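Side-chain contact in biotin transporter BioY (Lactococcus lactis subsp. cremoris, PDB 4DVE), which binds biotin as the membrane-embedded substrate-binding component and probably works with an energy-coupling factor ABC transporter complex to take it up: residues 134-138 with 139-143. Sequence-based numbering, arbitrary orientation.
Sequences IVLLF and GVIFV
Around Leu-136 to Ile-141, helix 128-155, which contains a predicted transmembrane span, widens into a pi-type turn, a pi-bulge in which the alpha pattern gives way to i to i+5 bonds, and the short axes of 134-138 and 139-143 diverge by 19°. Just before it, Gly-139 N still bonds to Val-135 O in the alpha manner, at 2.7 Å. Leu-136 O then accepts twice: a nearly straight bond from Ile-141 N at 2.8 Å, with an N-H...O angle of 170°, and a more bent one from Val-140 N, which sits above the carbonyl plane. Phe-142 N reaches back five residues to Leu-137 O at 2.9 Å. Phe-138 O has no donor within 139-143 and pairs with Thr-109 OG1 of helix 100-119, probably a consequence of the shift.

On the flank of the bulge, the CD2 methyl of Leu-136 lies 3.9 Å from Val-140 CB, with CG1 of the same valine next to it and Ile-141 CG1 a little farther off. The leucine reaches forward because CG is swung away from its own nitrogen to lie beside the carbonyl carbon (chi1 -155°). Around the helix, Leu-137 CG rests over the centre of one face of the Phe-138 ring, while Ile-134 CG2 meets that ring at its edge; Phe-116 adds a nearly parallel ring from helix 100-119. Toward the biotin pocket, Val-140 packs on Met-56 of helix 52-80 and on Ile-170 and Asp-173 of helix 170-189, while the side chain of Val-143 touches Trp-106, which like Asp-173 lines that pocket, and lies about 4 Å from the bound biotin, nearest atoms taken. Phe-138 O meets the Phe-142 ring at its edge, near the ring plane, 3.6 Å from CD2.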
loop_
_atom_site.group_PDB
_atom_site.type_symbol
_atom_site.label_atom_id
_atom_site.label_comp_id
_atom_site.label_asym_id
_atom_site.label_seq_id
_atom_site.Cartn_x
_atom_site.Cartn_y
_atom_site.Cartn_z
ATOM N N ILE A 134 -12.861 3.578 -1.324
ATOM C CA ILE A 134 -12.265 2.231 -1.210
ATOM C C ILE A 134 -10.780 2.316 -0.837
ATOM O O ILE A 134 -10.289 1.585 0.060
ATOM C CB ILE A 134 -12.477 1.400 -2.504
ATOM C CG1 ILE A 134 -13.970 1.123 -2.704
ATOM C CG2 ILE A 134 -11.682 0.081 -2.481
ATOM C CD1 ILE A 134 -14.311 0.775 -4.155
ATOM N N VAL A 135 -10.061 3.229 -1.479
ATOM C CA VAL A 135 -8.649 3.398 -1.175
ATOM C C VAL A 135 -8.465 3.895 0.268
ATOM O O VAL A 135 -7.619 3.393 0.996
ATOM C CB VAL A 135 -7.928 4.317 -2.197
ATOM C CG1 VAL A 135 -6.512 4.661 -1.711
ATOM C CG2 VAL A 135 -7.889 3.645 -3.581
ATOM N N LEU A 136 -9.288 4.849 0.688
ATOM C CA LEU A 136 -9.255 5.361 2.067
ATOM C C LEU A 136 -9.519 4.227 3.066
ATOM O O LEU A 136 -8.781 4.039 4.060
ATOM C CB LEU A 136 -10.350 6.417 2.236
ATOM C CG LEU A 136 -10.409 7.576 3.223
ATOM C CD1 LEU A 136 -11.827 7.745 3.804
ATOM C CD2 LEU A 136 -9.323 7.619 4.281
ATOM N N LEU A 137 -10.573 3.459 2.800
ATOM C CA LEU A 137 -10.968 2.412 3.738
ATOM C C LEU A 137 -9.853 1.384 3.944
ATOM O O LEU A 137 -9.509 1.039 5.100
ATOM C CB LEU A 137 -12.249 1.742 3.284
ATOM C CG LEU A 137 -13.169 0.987 4.216
ATOM C CD1 LEU A 137 -13.643 1.846 5.403
ATOM C CD2 LEU A 137 -14.384 0.530 3.379
ATOM N N PHE A 138 -9.275 0.921 2.849
ATOM C CA PHE A 138 -8.327 -0.188 2.935
ATOM C C PHE A 138 -6.862 0.177 2.911
ATOM O O PHE A 138 -6.052 -0.534 3.506
ATOM C CB PHE A 138 -8.647 -1.232 1.906
ATOM C CG PHE A 138 -10.032 -1.792 2.049
ATOM C CD1 PHE A 138 -10.393 -2.480 3.184
ATOM C CD2 PHE A 138 -10.967 -1.633 1.043
ATOM C CE1 PHE A 138 -11.666 -3.009 3.316
ATOM C CE2 PHE A 138 -12.244 -2.144 1.175
ATOM C CZ PHE A 138 -12.594 -2.837 2.312
ATOM N N GLY A 139 -6.516 1.274 2.249
ATOM C CA GLY A 139 -5.146 1.741 2.222
ATOM C C GLY A 139 -4.788 2.663 3.378
ATOM O O GLY A 139 -3.630 2.824 3.679
ATOM N N VAL A 140 -5.784 3.291 4.003
ATOM C CA VAL A 140 -5.530 4.248 5.071
ATOM C C VAL A 140 -6.097 3.757 6.415
ATOM O O VAL A 140 -5.319 3.479 7.320
ATOM C CB VAL A 140 -6.033 5.666 4.730
ATOM C CG1 VAL A 140 -5.743 6.626 5.899
ATOM C CG2 VAL A 140 -5.394 6.143 3.416
ATOM N N ILE A 141 -7.418 3.586 6.518
ATOM C CA ILE A 141 -8.053 3.239 7.788
ATOM C C ILE A 141 -7.667 1.833 8.302
ATOM O O ILE A 141 -7.235 1.690 9.466
ATOM C CB ILE A 141 -9.595 3.387 7.761
ATOM C CG1 ILE A 141 -10.017 4.810 7.313
ATOM C CG2 ILE A 141 -10.141 3.051 9.144
ATOM C CD1 ILE A 141 -9.445 5.972 8.145
ATOM N N PHE A 142 -7.818 0.822 7.437
ATOM C CA PHE A 142 -7.406 -0.567 7.732
ATOM C C PHE A 142 -5.927 -0.623 8.143
ATOM O O PHE A 142 -5.594 -1.125 9.212
ATOM C CB PHE A 142 -7.634 -1.469 6.504
ATOM C CG PHE A 142 -7.040 -2.848 6.630
ATOM C CD1 PHE A 142 -7.570 -3.771 7.550
ATOM C CD2 PHE A 142 -5.969 -3.229 5.851
ATOM C CE1 PHE A 142 -7.036 -5.048 7.652
ATOM C CE2 PHE A 142 -5.422 -4.491 5.958
ATOM C CZ PHE A 142 -5.950 -5.406 6.852
ATOM N N VAL A 143 -5.050 -0.080 7.310
ATOM C CA VAL A 143 -3.612 -0.053 7.597
ATOM C C VAL A 143 -3.246 0.624 8.934
ATOM O O VAL A 143 -2.530 0.019 9.766
ATOM C CB VAL A 143 -2.825 0.558 6.421
ATOM C CG1 VAL A 143 -1.356 0.843 6.787
ATOM C CG2 VAL A 143 -2.962 -0.354 5.179
#